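Side-chain contact in WAP, Kazal, immunoglobulin, Kunitz and NTR domain-containing protein 2 (Mus musculus, PDB 6MAA), which inhibits myostatin (GDF8) and GDF11, apparently sparing activin, and probably also inhibits serine proteases and metalloproteases: residues C47-E52 and M72-C77. Residues are numbered along the deposited sequence; the frame is centred on the assembly and turned at random.
With NO3 (nitrate ion), chain C.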
loop_
_atom_site.group_PDB
_atom_site.type_symbol
_atom_site.label_atom_id
_atom_site.label_comp_id
_atom_site.label_asym_id
_atom_site.label_seq_id
_atom_site.Cartn_x
_atom_site.Cartn_y
_atom_site.Cartn_z
ATOM N N CYS A 47 -2.808 2.084 4.290
ATOM C CA CYS A 47 -1.723 1.122 4.154
ATOM C C CYS A 47 -2.256 -0.308 4.205
ATOM O O CYS A 47 -3.086 -0.646 5.053
ATOM C CB CYS A 47 -0.690 1.327 5.263
ATOM S SG CYS A 47 0.146 2.942 5.246
ATOM N N LYS A 48 -1.745 -1.160 3.308
ATOM C CA LYS A 48 -2.240 -2.536 3.208
ATOM C C LYS A 48 -1.847 -3.383 4.422
ATOM O O LYS A 48 -2.690 -4.075 5.005
ATOM C CB LYS A 48 -1.749 -3.177 1.908
ATOM C CG LYS A 48 -2.434 -2.630 0.672
ATOM C CD LYS A 48 -1.860 -3.225 -0.601
ATOM C CE LYS A 48 -0.512 -2.607 -0.945
ATOM N NZ LYS A 48 -0.026 -3.029 -2.291
ATOM N N ASP A 49 -0.569 -3.373 4.789
ATOM C CA ASP A 49 -0.089 -4.024 6.017
ATOM C C ASP A 49 -0.389 -5.524 6.077
ATOM O O ASP A 49 -0.717 -6.060 7.136
ATOM C CB ASP A 49 -0.610 -3.330 7.274
ATOM C CG ASP A 49 0.197 -2.121 7.648
ATOM O OD1 ASP A 49 1.364 -2.031 7.219
ATOM O OD2 ASP A 49 -0.342 -1.268 8.383
ATOM N N ARG A 50 -0.243 -6.221 4.955
ATOM C CA ARG A 50 -0.465 -7.664 4.943
ATOM C C ARG A 50 0.477 -8.266 3.919
ATOM O O ARG A 50 0.373 -7.943 2.733
ATOM C CB ARG A 50 -1.920 -8.001 4.593
ATOM C CG ARG A 50 -2.217 -9.504 4.578
ATOM C CD ARG A 50 -3.700 -9.804 4.354
ATOM N NE ARG A 50 -4.139 -9.396 3.024
ATOM C CZ ARG A 50 -4.250 -10.211 1.977
ATOM N NH1 ARG A 50 -3.967 -11.502 2.092
ATOM N NH2 ARG A 50 -4.652 -9.732 0.809
ATOM N N CYS A 51 1.383 -9.137 4.364
ATOM C CA CYS A 51 2.413 -9.673 3.483
ATOM C C CYS A 51 2.639 -11.150 3.765
ATOM O O CYS A 51 2.495 -11.607 4.899
ATOM C CB CYS A 51 3.746 -8.954 3.715
ATOM S SG CYS A 51 3.727 -7.185 3.338
ATOM N N GLU A 52 3.039 -11.886 2.729
ATOM C CA GLU A 52 3.434 -13.275 2.922
ATOM C C GLU A 52 4.773 -13.361 3.643
ATOM O O GLU A 52 5.711 -12.615 3.341
ATOM C CB GLU A 52 3.594 -13.969 1.573
ATOM C CG GLU A 52 2.306 -14.131 0.809
ATOM C CD GLU A 52 2.408 -15.191 -0.258
ATOM O OE1 GLU A 52 3.263 -16.089 -0.120
ATOM O OE2 GLU A 52 1.635 -15.123 -1.232
ATOM N N MET A 72 9.034 -4.131 2.770
ATOM C CA MET A 72 9.605 -2.823 2.455
ATOM C C MET A 72 8.508 -1.808 2.146
ATOM O O MET A 72 8.515 -0.688 2.673
ATOM C CB MET A 72 10.571 -2.944 1.276
ATOM C CG MET A 72 11.261 -1.641 0.904
ATOM S SD MET A 72 12.216 -1.736 -0.625
ATOM C CE MET A 72 10.895 -1.889 -1.830
ATOM N N ASP A 73 7.539 -2.196 1.305
ATOM C CA ASP A 73 6.443 -1.294 0.958
ATOM C C ASP A 73 5.637 -0.906 2.190
ATOM O O ASP A 73 5.154 0.231 2.294
ATOM C CB ASP A 73 5.498 -1.969 -0.037
ATOM C CG ASP A 73 6.082 -2.116 -1.425
ATOM O OD1 ASP A 73 7.144 -1.533 -1.721
ATOM O OD2 ASP A 73 5.445 -2.826 -2.232
ATOM N N ALA A 74 5.439 -1.852 3.111
ATOM C CA ALA A 74 4.652 -1.567 4.307
ATOM C C ALA A 74 5.357 -0.551 5.193
ATOM O O ALA A 74 4.713 0.341 5.757
ATOM C CB ALA A 74 4.354 -2.856 5.073
ATOM N N GLU A 75 6.683 -0.646 5.298
ATOM C CA GLU A 75 7.428 0.347 6.063
ATOM C C GLU A 75 7.384 1.709 5.384
ATOM O O GLU A 75 7.218 2.737 6.056
ATOM C CB GLU A 75 8.868 -0.113 6.277
ATOM C CG GLU A 75 9.708 0.845 7.112
ATOM C CD GLU A 75 9.307 0.898 8.588
ATOM O OE1 GLU A 75 9.986 1.617 9.343
ATOM O OE2 GLU A 75 8.328 0.235 9.004
ATOM N N ALA A 76 7.528 1.738 4.056
ATOM C CA ALA A 76 7.403 2.994 3.322
ATOM C C ALA A 76 6.058 3.653 3.600
ATOM O O ALA A 76 5.987 4.855 3.874
ATOM C CB ALA A 76 7.577 2.745 1.825
ATOM N N CYS A 77 4.975 2.872 3.546
ATOM C CA CYS A 77 3.652 3.440 3.779
ATOM C C CYS A 77 3.521 3.950 5.207
ATOM O O CYS A 77 2.958 5.027 5.443
ATOM C CB CYS A 77 2.577 2.396 3.477
ATOM S SG CYS A 77 0.920 3.092 3.368
HETATM N N NO3 C . 3.954 -10.558 -0.449
HETATM O O1 NO3 C . 4.970 -10.726 0.271
HETATM O O2 NO3 C . 2.818 -10.860 -0.006
HETATM O O3 NO3 C . 4.082 -10.095 -1.622
HETATM O O HOH W 1 3.101 -3.726 -1.260
#
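Cys-47 and Cys-77 are joined by a disulfide, SG to SG 2.0 Å, that ties the end of strand 42-47 to helix 69-79. Its chi3 of -91°, close to the relaxed value of a left-handed disulfide, turns the two CB-SG bonds about a right angle apart around the S-S bond. The half-cystines differ in their first torsion: SG of Cys-47 lies anti to its carbonyl carbon (chi1 -63°), whereas that of Cys-77 lies anti to its own nitrogen (chi1 -167°). About one helical turn earlier, the methyl of Ala-74 meets carboxylate oxygen OD1 of Asp-49, CB to OD1 3.8 Å, a van der Waals touch. Farther along, one water links the segments: it donates to Asp-73 OD2 at 2.7 Å and weakly accepts from Lys-48 NZ at 3.4 Å. The other oxygen, Asp-73 OD1, is hydrogen-bonded by Gln-32. At the far end a nitrate, probably a crystallisation additive, takes a nearly straight hydrogen bond from Glu-52 N to its O2 (2.9 Å). A second disulfide, Cys-51 to Cys-70, fastens the loop to the same helix in this Kazal-like part of the follistatin domain. With no direct hydrogen bond between the segments, their connection is chiefly covalent; the opposite charges of Lys-48 and Asp-73, bridged loosely by water, probably add little.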